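Local structure of enoyl-CoA hydratase/isomerase family protein (Bacillus anthracis, 3KQF) at residues F126-E131 and V184-P189; A107-I112 and A133-T138; R55-T60 and Q103-A108; A30-L35 and G70-E75. The protein probably catalyses the reversible hydration of trans-2-enoyl-CoA thioesters to 3-hydroxyacyl-CoA, as other enoyl-CoA hydratases of the crotonase superfamily do. All coordinates share one frame; numbering follows the deposited sequence.

Contact 1: residues F126-E131 and V184-P189; sequences FRIAAE and VEFVVP
Phe186 sets its CB against CG2 of Ile128 at 3.8 Å where strand 186-188 joins strand 126-130, the last parallel pair of the large sheet in this crotonase fold. On this face CG2 of Ile128 is a bump filling the hollow between CB of Phe186 and CG2 of Val188, the latter at 4.1 Å. The Phe186 ring leans back toward Phe126, whose CG stands between its own backbone N and carbonyl carbon (chi1 61°); the two rings cross obliquely, CE1 of Phe126 4.1 Å from CE2 of Phe186. On the other face, which carries Ala129 and Val187, CB of Ala129 touches CG1 of Val184. Just before the strand the pairing passes from Val184 to Phe186, much as in a beta bulge, and the carbonyl O of Arg127 takes the N-H groups of both Glu185 and Phe186. Here the Glu185 chain, bent at chi2 (73°), folds back over CB of Phe126. Its carboxylate spans backbone and side chain of Arg127: NH1 of Arg127 makes a salt bridge to OE2 at 3.1 Å, although the two flat groups are turned 72° apart, while NH2 is held by the carbonyls of Cys124 and Ser121. Arg162 of the second subunit lies against the Phe186 ring in a cation-pi contact. The other carboxylate oxygen, OE1 of Glu185, receives the backbone N of Arg127 at 2.8 Å.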
loop_
_atom_site.group_PDB
_atom_site.type_symbol
_atom_site.label_atom_id
_atom_site.label_comp_id
_atom_site.label_asym_id
_atom_site.label_seq_id
_atom_site.Cartn_x
_atom_site.Cartn_y
_atom_site.Cartn_z
ATOM N N PHE A 126 -8.234 12.630 -3.325
ATOM C CA PHE A 126 -6.881 12.705 -3.904
ATOM C C PHE A 126 -6.380 14.141 -3.886
ATOM O O PHE A 126 -7.146 15.081 -3.596
ATOM C CB PHE A 126 -6.719 11.989 -5.261
ATOM C CG PHE A 126 -7.573 12.535 -6.345
ATOM C CD1 PHE A 126 -7.099 13.539 -7.186
ATOM C CD2 PHE A 126 -8.847 12.033 -6.540
ATOM C CE1 PHE A 126 -7.889 14.041 -8.192
ATOM C CE2 PHE A 126 -9.646 12.521 -7.562
ATOM C CZ PHE A 126 -9.168 13.528 -8.389
ATOM N N ARG A 127 -5.089 14.287 -4.183
ATOM C CA ARG A 127 -4.364 15.521 -4.015
ATOM C C ARG A 127 -3.556 15.985 -5.226
ATOM O O ARG A 127 -2.892 15.194 -5.898
ATOM C CB ARG A 127 -3.382 15.267 -2.852
ATOM C CG ARG A 127 -4.042 15.054 -1.489
ATOM C CD ARG A 127 -3.318 14.017 -0.595
ATOM N NE ARG A 127 -3.521 12.671 -1.137
ATOM C CZ ARG A 127 -4.643 11.946 -0.984
ATOM N NH1 ARG A 127 -4.745 10.755 -1.556
ATOM N NH2 ARG A 127 -5.661 12.412 -0.282
ATOM N N ILE A 128 -3.653 17.278 -5.504
ATOM C CA ILE A 128 -2.855 17.936 -6.554
ATOM C C ILE A 128 -2.034 18.973 -5.787
ATOM O O ILE A 128 -2.604 19.772 -5.036
ATOM C CB ILE A 128 -3.693 18.683 -7.573
ATOM C CG1 ILE A 128 -4.766 17.792 -8.202
ATOM C CG2 ILE A 128 -2.769 19.302 -8.682
ATOM C CD1 ILE A 128 -5.744 18.572 -9.049
ATOM N N ALA A 129 -0.723 18.974 -5.962
ATOM C CA ALA A 129 0.161 19.931 -5.286
ATOM C C ALA A 129 0.916 20.869 -6.217
ATOM O O ALA A 129 1.342 20.478 -7.285
ATOM C CB ALA A 129 1.180 19.197 -4.465
ATOM N N ALA A 130 1.134 22.092 -5.741
ATOM C CA ALA A 130 1.956 23.053 -6.436
ATOM C C ALA A 130 3.384 22.538 -6.323
ATOM O O ALA A 130 3.740 21.937 -5.299
ATOM C CB ALA A 130 1.857 24.432 -5.777
ATOM N N GLU A 131 4.193 22.784 -7.352
ATOM C CA GLU A 131 5.612 22.396 -7.356
ATOM C C GLU A 131 6.327 22.949 -6.141
ATOM O O GLU A 131 7.283 22.342 -5.650
ATOM C CB GLU A 131 6.350 22.919 -8.618
ATOM C CG GLU A 131 6.092 22.138 -9.893
ATOM C CD GLU A 131 6.905 22.653 -11.085
ATOM O OE1 GLU A 131 6.805 23.851 -11.414
ATOM O OE2 GLU A 131 7.632 21.848 -11.707
ATOM N N VAL A 184 0.970 12.623 -2.953
ATOM C CA VAL A 184 0.163 13.479 -3.836
ATOM C C VAL A 184 0.108 12.787 -5.207
ATOM O O VAL A 184 1.068 12.110 -5.627
ATOM C CB VAL A 184 0.652 14.933 -3.927
ATOM C CG1 VAL A 184 0.701 15.556 -2.513
ATOM C CG2 VAL A 184 1.989 15.023 -4.652
ATOM N N GLU A 185 -1.023 12.932 -5.886
ATOM C CA GLU A 185 -1.261 12.247 -7.155
ATOM C C GLU A 185 -0.848 13.046 -8.383
ATOM O O GLU A 185 -0.574 12.454 -9.435
ATOM C CB GLU A 185 -2.729 11.788 -7.247
ATOM C CG GLU A 185 -3.079 10.587 -6.307
ATOM C CD GLU A 185 -3.155 10.941 -4.825
ATOM O OE1 GLU A 185 -3.380 12.129 -4.467
ATOM O OE2 GLU A 185 -3.018 10.004 -3.995
ATOM N N PHE A 186 -0.815 14.374 -8.250
ATOM C CA PHE A 186 -0.373 15.274 -9.331
ATOM C C PHE A 186 0.488 16.417 -8.770
ATOM O O PHE A 186 0.295 16.843 -7.623
ATOM C CB PHE A 186 -1.573 15.913 -10.035
ATOM C CG PHE A 186 -2.549 14.918 -10.608
ATOM C CD1 PHE A 186 -2.426 14.475 -11.926
ATOM C CD2 PHE A 186 -3.584 14.436 -9.840
ATOM C CE1 PHE A 186 -3.337 13.558 -12.460
ATOM C CE2 PHE A 186 -4.511 13.515 -10.370
ATOM C CZ PHE A 186 -4.375 13.067 -11.660
ATOM N N VAL A 187 1.427 16.898 -9.580
ATOM C CA VAL A 187 2.231 18.075 -9.245
ATOM C C VAL A 187 2.234 19.000 -10.461
ATOM O O VAL A 187 2.498 18.552 -11.581
ATOM C CB VAL A 187 3.676 17.724 -8.778
ATOM C CG1 VAL A 187 4.465 19.004 -8.552
ATOM C CG2 VAL A 187 3.634 16.913 -7.507
ATOM N N VAL A 188 1.875 20.263 -10.243
ATOM C CA VAL A 188 1.825 21.268 -11.299
ATOM C C VAL A 188 2.367 22.602 -10.777
ATOM O O VAL A 188 2.445 22.808 -9.571
ATOM C CB VAL A 188 0.370 21.488 -11.814
ATOM C CG1 VAL A 188 -0.228 20.186 -12.278
ATOM C CG2 VAL A 188 -0.515 22.115 -10.723
ATOM N N PRO A 189 2.731 23.523 -11.682
ATOM C CA PRO A 189 3.227 24.830 -11.230
ATOM C C PRO A 189 2.144 25.553 -10.444
ATOM O O PRO A 189 0.964 25.407 -10.771
ATOM C CB PRO A 189 3.538 25.568 -12.543
ATOM C CG PRO A 189 3.661 24.512 -13.546
ATOM C CD PRO A 189 2.786 23.389 -13.142
#

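Contact 2: residues A107-I112 and A133-T138; sequences AAINGI and ASLGLT
Ala133 turns its methyl into the bend that carries the other chain from Ile109 to Gly111. CB of Ala133 lies 3.4 Å from the carbonyl O of Gly111. The same CB of Ala133 is 3.7 Å from the carbonyl O of Ile109, so the small group sits against two backbone oxygens. It also meets CG2 of Ile109 at 4.0 Å; that branch is anti to the Ile109 backbone N, on the flank facing Ala133. One residue on, Ser134 engages through its backbone: CA of Ile112 approaches the carbonyl O of Ser134 at 3.4 Å in a CA-H...O contact, where strand 112-114 runs parallel to strand 134-136 in the small three-stranded sheet. Leu135 reaches back to the end of the large sheet. With CG beside its backbone N (chi1 -60°), it carries CD2 to within 4.0 Å of CD1 of Ile109, and the two branched chains meet at about a right angle. Beyond it the chain leaves the contact, and the N-H of Gly136 bonds to Thr118 OG1 on helix 116-123. The contact thus lies where the chain passes from large sheet to small sheet, within the beta-beta-alpha winding of the crotonase spiral, beside a helix that in relatives borders the active site. Methyl groups, branched tips and a CA-H...O contact meet here, which implies that between these residues the junction rests mainly on apolar burial.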
loop_
_atom_site.group_PDB
_atom_site.type_symbol
_atom_site.label_atom_id
_atom_site.label_comp_id
_atom_site.label_asym_id
_atom_site.label_seq_id
_atom_site.Cartn_x
_atom_site.Cartn_y
_atom_site.Cartn_z
ATOM N N ALA A 107 -7.931 17.910 -3.076
ATOM C CA ALA A 107 -7.118 18.882 -2.387
ATOM C C ALA A 107 -6.200 19.559 -3.408
ATOM O O ALA A 107 -5.515 18.880 -4.190
ATOM C CB ALA A 107 -6.268 18.206 -1.281
ATOM N N ALA A 108 -6.227 20.889 -3.453
ATOM C CA ALA A 108 -5.342 21.662 -4.324
ATOM C C ALA A 108 -4.393 22.371 -3.362
ATOM O O ALA A 108 -4.727 23.427 -2.785
ATOM C CB ALA A 108 -6.133 22.663 -5.197
ATOM N N ILE A 109 -3.216 21.769 -3.183
ATOM C CA ILE A 109 -2.227 22.209 -2.204
ATOM C C ILE A 109 -1.333 23.285 -2.812
ATOM O O ILE A 109 -0.390 22.999 -3.539
ATOM C CB ILE A 109 -1.419 20.995 -1.668
ATOM C CG1 ILE A 109 -2.386 19.862 -1.276
ATOM C CG2 ILE A 109 -0.552 21.408 -0.459
ATOM C CD1 ILE A 109 -1.721 18.551 -0.829
ATOM N N ASN A 110 -1.692 24.529 -2.505
ATOM C CA ASN A 110 -1.066 25.727 -3.045
ATOM C C ASN A 110 0.175 26.210 -2.302
ATOM O O ASN A 110 0.813 27.167 -2.726
ATOM C CB ASN A 110 -2.100 26.865 -3.049
ATOM C CG ASN A 110 -2.660 27.159 -1.650
ATOM O OD1 ASN A 110 -3.358 26.330 -1.055
ATOM N ND2 ASN A 110 -2.388 28.364 -1.142
ATOM N N GLY A 111 0.507 25.571 -1.187
ATOM C CA GLY A 111 1.664 25.988 -0.399
ATOM C C GLY A 111 1.899 25.015 0.730
ATOM O O GLY A 111 1.540 23.847 0.621
ATOM N N ILE A 112 2.503 25.494 1.822
ATOM C CA ILE A 112 2.791 24.620 2.962
ATOM C C ILE A 112 1.528 23.933 3.470
ATOM O O ILE A 112 0.450 24.519 3.516
ATOM C CB ILE A 112 3.524 25.326 4.151
ATOM C CG1 ILE A 112 2.722 26.506 4.710
ATOM C CG2 ILE A 112 4.939 25.778 3.730
ATOM C CD1 ILE A 112 3.183 26.938 6.099
ATOM N N ALA A 133 4.922 23.560 -3.127
ATOM C CA ALA A 133 4.319 23.151 -1.864
ATOM C C ALA A 133 5.236 22.241 -1.076
ATOM O O ALA A 133 6.156 21.612 -1.614
ATOM C CB ALA A 133 2.969 22.451 -2.092
ATOM N N SER A 134 5.012 22.213 0.229
ATOM C CA SER A 134 5.768 21.329 1.114
ATOM C C SER A 134 4.778 20.720 2.075
ATOM O O SER A 134 3.762 21.353 2.434
ATOM C CB SER A 134 6.917 22.043 1.837
ATOM O OG SER A 134 6.506 23.233 2.469
ATOM N N LEU A 135 5.040 19.474 2.447
ATOM C CA LEU A 135 4.158 18.735 3.307
ATOM C C LEU A 135 4.901 18.066 4.425
ATOM O O LEU A 135 6.138 17.980 4.430
ATOM C CB LEU A 135 3.422 17.635 2.515
ATOM C CG LEU A 135 2.549 18.085 1.340
ATOM C CD1 LEU A 135 3.381 18.339 0.107
ATOM C CD2 LEU A 135 1.457 17.019 1.067
ATOM N N GLY A 136 4.136 17.574 5.377
ATOM C CA GLY A 136 4.731 16.834 6.475
ATOM C C GLY A 136 3.853 16.826 7.697
ATOM O O GLY A 136 3.023 17.722 7.889
ATOM N N LEU A 137 4.046 15.815 8.528
ATOM C CA LEU A 137 3.350 15.726 9.804
ATOM C C LEU A 137 4.402 16.077 10.832
ATOM O O LEU A 137 5.149 15.216 11.300
ATOM C CB LEU A 137 2.758 14.348 10.038
ATOM C CG LEU A 137 1.549 14.012 9.170
ATOM C CD1 LEU A 137 1.089 12.601 9.408
ATOM C CD2 LEU A 137 0.412 14.981 9.465
ATOM N N THR A 138 4.407 17.346 11.218
ATOM C CA THR A 138 5.420 17.913 12.111
ATOM C C THR A 138 5.120 17.754 13.598
ATOM O O THR A 138 5.922 18.184 14.426
ATOM C CB THR A 138 5.557 19.415 11.830
ATOM O OG1 THR A 138 4.259 20.015 11.926
ATOM C CG2 THR A 138 6.145 19.675 10.407
#

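Contact 3: residues R55-T60 and Q103-A108; sequences RVVILT and QPVIAA
Val57 and Ile106 mark the tight stretch of this parallel strand pair in the large sheet of the crotonase fold. N of Ile106 meets O of Val57 at 2.8 Å, N of Leu59 meets O of Ile106 at 2.8 Å and N of Ala108 meets O of Leu59 at 2.8 Å, all nearly straight. Side chains interlock on both faces: CG2 of Val105 lies 4.1 Å from CB of Val57 on one, while CD1 of Ile106 reaches CG1 of Val56 at 4.0 Å on the other. Beyond Leu59, partly exposed Thr60 shifts to a side-chain bond. Its OG1, anti to the backbone N (chi1 -163°), donates to O of Ala108 at 2.7 Å, tilted somewhat from the carbonyl plane. The other end is looser. The ladder begins with N of Val57 on O of Pro104; before it, Gln103 and Pro104 offer only carbons to the carbonyl O of Arg55, and NE2 of Gln103 bonds instead to the carbonyls of Thr54 and Ile48. Arg55, partly exposed, gives its guanidinium to the carbonyls of Ala205 and Tyr262. Strand 19-24 flanks strand 56-61 on its other edge, and helix 193-206 packs over the face carrying Val56 and Ile58.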
loop_
_atom_site.group_PDB
_atom_site.type_symbol
_atom_site.label_atom_id
_atom_site.label_comp_id
_atom_site.label_asym_id
_atom_site.label_seq_id
_atom_site.Cartn_x
_atom_site.Cartn_y
_atom_site.Cartn_z
ATOM N N ARG A 55 -21.361 18.011 -7.698
ATOM C CA ARG A 55 -20.771 16.711 -8.017
ATOM C C ARG A 55 -19.346 16.485 -7.547
ATOM O O ARG A 55 -18.942 15.342 -7.402
ATOM C CB ARG A 55 -20.850 16.459 -9.526
ATOM C CG ARG A 55 -22.287 16.319 -10.050
ATOM C CD ARG A 55 -22.354 16.161 -11.563
ATOM N NE ARG A 55 -23.746 16.096 -12.023
ATOM C CZ ARG A 55 -24.128 15.802 -13.258
ATOM N NH1 ARG A 55 -23.239 15.519 -14.209
ATOM N NH2 ARG A 55 -25.422 15.773 -13.542
ATOM N N VAL A 56 -18.596 17.561 -7.336
ATOM C CA VAL A 56 -17.206 17.480 -6.929
ATOM C C VAL A 56 -16.906 18.718 -6.126
ATOM O O VAL A 56 -17.443 19.821 -6.409
ATOM C CB VAL A 56 -16.227 17.470 -8.146
ATOM C CG1 VAL A 56 -14.789 17.297 -7.676
ATOM C CG2 VAL A 56 -16.573 16.381 -9.150
ATOM N N VAL A 57 -16.012 18.545 -5.165
ATOM C CA VAL A 57 -15.560 19.612 -4.300
ATOM C C VAL A 57 -14.039 19.770 -4.402
ATOM O O VAL A 57 -13.279 18.772 -4.452
ATOM C CB VAL A 57 -15.893 19.273 -2.808
ATOM C CG1 VAL A 57 -15.364 20.366 -1.860
ATOM C CG2 VAL A 57 -17.404 19.061 -2.635
ATOM N N ILE A 58 -13.595 21.016 -4.424
ATOM C CA ILE A 58 -12.156 21.322 -4.401
ATOM C C ILE A 58 -11.860 22.062 -3.088
ATOM O O ILE A 58 -12.575 23.000 -2.729
ATOM C CB ILE A 58 -11.733 22.200 -5.599
ATOM C CG1 ILE A 58 -11.952 21.454 -6.901
ATOM C CG2 ILE A 58 -10.243 22.592 -5.465
ATOM C CD1 ILE A 58 -11.885 22.356 -8.162
ATOM N N LEU A 59 -10.820 21.631 -2.382
ATOM C CA LEU A 59 -10.427 22.251 -1.128
ATOM C C LEU A 59 -9.035 22.842 -1.329
ATOM O O LEU A 59 -8.114 22.136 -1.736
ATOM C CB LEU A 59 -10.434 21.212 -0.002
ATOM C CG LEU A 59 -10.191 21.708 1.424
ATOM C CD1 LEU A 59 -11.171 22.819 1.793
ATOM C CD2 LEU A 59 -10.285 20.532 2.424
ATOM N N THR A 60 -8.882 24.130 -1.039
ATOM C CA THR A 60 -7.597 24.815 -1.231
ATOM C C THR A 60 -7.403 25.935 -0.208
ATOM O O THR A 60 -8.261 26.160 0.650
ATOM C CB THR A 60 -7.502 25.363 -2.691
ATOM O OG1 THR A 60 -6.147 25.683 -3.028
ATOM C CG2 THR A 60 -8.402 26.605 -2.898
ATOM N N GLN A 103 -19.592 13.464 -2.363
ATOM C CA GLN A 103 -18.838 13.848 -3.537
ATOM C C GLN A 103 -17.344 13.584 -3.395
ATOM O O GLN A 103 -16.811 13.634 -2.290
ATOM C CB GLN A 103 -18.968 15.350 -3.792
ATOM C CG GLN A 103 -20.367 15.901 -4.013
ATOM C CD GLN A 103 -21.095 16.315 -2.737
ATOM O OE1 GLN A 103 -20.660 16.031 -1.622
ATOM N NE2 GLN A 103 -22.228 17.004 -2.914
ATOM N N PRO A 104 -16.661 13.344 -4.523
ATOM C CA PRO A 104 -15.194 13.307 -4.451
ATOM C C PRO A 104 -14.676 14.695 -3.997
ATOM O O PRO A 104 -15.255 15.734 -4.362
ATOM C CB PRO A 104 -14.787 13.048 -5.900
ATOM C CG PRO A 104 -15.904 12.283 -6.469
ATOM C CD PRO A 104 -17.136 12.928 -5.857
ATOM N N VAL A 105 -13.590 14.710 -3.233
ATOM C CA VAL A 105 -12.999 15.941 -2.743
ATOM C C VAL A 105 -11.545 15.947 -3.165
ATOM O O VAL A 105 -10.806 14.981 -2.900
ATOM C CB VAL A 105 -13.118 16.066 -1.167
ATOM C CG1 VAL A 105 -12.458 17.346 -0.674
ATOM C CG2 VAL A 105 -14.587 15.949 -0.698
ATOM N N ILE A 106 -11.155 16.989 -3.888
ATOM C CA ILE A 106 -9.796 17.147 -4.401
ATOM C C ILE A 106 -9.099 18.230 -3.624
ATOM O O ILE A 106 -9.630 19.325 -3.481
ATOM C CB ILE A 106 -9.822 17.558 -5.906
ATOM C CG1 ILE A 106 -10.648 16.545 -6.727
ATOM C CG2 ILE A 106 -8.426 17.678 -6.446
ATOM C CD1 ILE A 106 -10.817 16.926 -8.234
ATOM N N ALA A 107 -7.931 17.910 -3.076
ATOM C CA ALA A 107 -7.118 18.882 -2.387
ATOM C C ALA A 107 -6.200 19.559 -3.408
ATOM O O ALA A 107 -5.515 18.880 -4.190
ATOM C CB ALA A 107 -6.268 18.206 -1.281
ATOM N N ALA A 108 -6.227 20.889 -3.453
ATOM C CA ALA A 108 -5.342 21.662 -4.324
ATOM C C ALA A 108 -4.393 22.371 -3.362
ATOM O O ALA A 108 -4.727 23.427 -2.785
ATOM C CB ALA A 108 -6.133 22.663 -5.197
#

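Contact 4: residues A30-L35 and G70-E75; sequences ANSLSL and GADLKE
Glu75 reaches from the first turn of its helix to the start of helix 35-49. Its chain is extended, with CG anti to the backbone N (chi1 -180°), and OE1 takes the N-H of Leu35 at 2.9 Å through its syn lone pair. The other oxygen, OE2, rests 3.7 Å from CG of Leu35, so the carboxylate also touches the aliphatic chain, which the Glu75 side chain crosses at a slant. Asp72 points toward the same loop: its CB is 3.5 Å from OG of Ser32, and its OD1 turns past CB of Ser34 to a salt bridge with Arg26. OD2 of Asp72 faces its own helix, accepting N of Glu75 at 3.0 Å from above the carboxylate plane. Asp72 is thus an N-cap, and Ser34 is another, its OG bonded to N of Leu37; two helix starts are set side by side. The Gly-Ala-Asp-Leu run from Gly70 to Leu73 matches a signature of the crotonase family, a loop that in relatives supplies one backbone N-H of the oxyanion hole. Earlier in both segments, the backbones join at one bridge. N of Leu33 donates to O of Gly70 at 2.7 Å, nearly straight, whereas the return bond from N of Asp72 to O of Leu33 is weak. CG of Leu33, beside its own backbone N (chi1 -55°), lies against the same Gly70 oxygen at 3.7 Å.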
loop_
_atom_site.group_PDB
_atom_site.type_symbol
_atom_site.label_atom_id
_atom_site.label_comp_id
_atom_site.label_asym_id
_atom_site.label_seq_id
_atom_site.Cartn_x
_atom_site.Cartn_y
_atom_site.Cartn_z
ATOM N N ALA A 30 -1.342 32.081 7.785
ATOM C CA ALA A 30 -0.923 30.863 7.056
ATOM C C ALA A 30 -2.060 29.827 6.976
ATOM O O ALA A 30 -1.829 28.612 6.937
ATOM C CB ALA A 30 0.340 30.260 7.688
ATOM N N ASN A 31 -3.293 30.321 6.957
ATOM C CA ASN A 31 -4.458 29.465 6.853
ATOM C C ASN A 31 -4.546 28.394 7.930
ATOM O O ASN A 31 -5.022 27.281 7.675
ATOM C CB ASN A 31 -4.489 28.859 5.455
ATOM C CG ASN A 31 -4.777 29.899 4.410
ATOM O OD1 ASN A 31 -5.533 30.836 4.675
ATOM N ND2 ASN A 31 -4.202 29.749 3.224
ATOM N N SER A 32 -4.097 28.744 9.136
ATOM C CA SER A 32 -4.156 27.827 10.261
ATOM C C SER A 32 -5.596 27.602 10.693
ATOM O O SER A 32 -6.476 28.463 10.519
ATOM C CB SER A 32 -3.299 28.305 11.434
ATOM O OG SER A 32 -3.796 29.502 12.015
ATOM N N LEU A 33 -5.830 26.447 11.296
ATOM C CA LEU A 33 -7.175 26.045 11.696
ATOM C C LEU A 33 -7.596 26.528 13.076
ATOM O O LEU A 33 -7.323 25.870 14.083
ATOM C CB LEU A 33 -7.256 24.512 11.638
ATOM C CG LEU A 33 -6.872 23.870 10.297
ATOM C CD1 LEU A 33 -6.659 22.359 10.479
ATOM C CD2 LEU A 33 -7.886 24.157 9.193
ATOM N N SER A 34 -8.236 27.698 13.134
ATOM C CA SER A 34 -8.747 28.204 14.386
ATOM C C SER A 34 -10.108 27.554 14.623
ATOM O O SER A 34 -10.729 27.038 13.684
ATOM C CB SER A 34 -8.906 29.725 14.335
ATOM O OG SER A 34 -9.743 30.111 13.263
ATOM N N LEU A 35 -10.587 27.580 15.864
ATOM C CA LEU A 35 -11.899 27.012 16.153
ATOM C C LEU A 35 -12.971 27.736 15.342
ATOM O O LEU A 35 -13.920 27.123 14.883
ATOM C CB LEU A 35 -12.225 27.068 17.652
ATOM C CG LEU A 35 -11.251 26.300 18.563
ATOM C CD1 LEU A 35 -11.676 26.376 20.015
ATOM C CD2 LEU A 35 -11.152 24.848 18.124
ATOM N N GLY A 70 -1.722 24.085 9.641
ATOM C CA GLY A 70 -2.157 23.180 10.720
ATOM C C GLY A 70 -2.965 23.879 11.792
ATOM O O GLY A 70 -3.575 24.913 11.544
ATOM N N ALA A 71 -2.975 23.298 12.986
ATOM C CA ALA A 71 -3.692 23.879 14.111
ATOM C C ALA A 71 -3.133 25.262 14.419
ATOM O O ALA A 71 -1.939 25.509 14.281
ATOM C CB ALA A 71 -3.589 22.975 15.340
ATOM N N ASP A 72 -4.019 26.178 14.795
ATOM C CA ASP A 72 -3.624 27.536 15.158
ATOM C C ASP A 72 -2.941 27.442 16.516
ATOM O O ASP A 72 -3.608 27.267 17.540
ATOM C CB ASP A 72 -4.868 28.439 15.198
ATOM C CG ASP A 72 -4.542 29.881 15.513
ATOM O OD1 ASP A 72 -5.326 30.758 15.087
ATOM O OD2 ASP A 72 -3.517 30.145 16.176
ATOM N N LEU A 73 -1.610 27.533 16.526
ATOM C CA LEU A 73 -0.854 27.397 17.779
ATOM C C LEU A 73 -0.969 28.631 18.689
ATOM O O LEU A 73 -0.780 28.530 19.904
ATOM C CB LEU A 73 0.610 27.055 17.497
ATOM C CG LEU A 73 0.856 25.709 16.798
ATOM C CD1 LEU A 73 2.350 25.466 16.618
ATOM C CD2 LEU A 73 0.227 24.550 17.576
ATOM N N LYS A 74 -1.256 29.789 18.097
ATOM C CA LYS A 74 -1.450 31.002 18.877
ATOM C C LYS A 74 -2.664 30.798 19.760
ATOM O O LYS A 74 -2.649 31.173 20.926
ATOM C CB LYS A 74 -1.612 32.225 17.972
ATOM C CG LYS A 74 -0.340 32.609 17.247
ATOM C CD LYS A 74 -0.559 33.788 16.330
ATOM C CE LYS A 74 0.692 34.144 15.555
ATOM N NZ LYS A 74 0.453 35.328 14.686
ATOM N N GLU A 75 -3.703 30.180 19.201
ATOM C CA GLU A 75 -4.928 29.863 19.946
ATOM C C GLU A 75 -4.726 28.711 20.942
ATOM O O GLU A 75 -5.268 28.741 22.057
ATOM C CB GLU A 75 -6.049 29.506 18.966
ATOM C CG GLU A 75 -7.388 29.155 19.602
ATOM C CD GLU A 75 -8.500 29.023 18.577
ATOM O OE1 GLU A 75 -8.289 28.375 17.527
ATOM O OE2 GLU A 75 -9.599 29.559 18.826
#

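In the fold
From the N terminus, the loop after strand 19-24 opens contact 4 at 30-35, and strand 56-61 opens contact 3 before 70-75 closes contact 4; the two therefore cross. Contact 3 closes at 103-108, bringing strand 105-109 beside strand 56-61 after helix 81-99. Contact 2 starts there, sharing Ala107 and Ala108, and crosses contact 1 in turn: 126-131 lies within its loop, 133-138 closes it, and 184-189 closes contact 1 after an excursion that is half helix. Contacts 1 and 3 are two strand pairs of the large sheet, joined where strand 105-109 meets strand 126-130; contact 2 joins that sheet to the small one, and contact 4 links two helix starts, about 5 Å from contact 2 at nearest atoms.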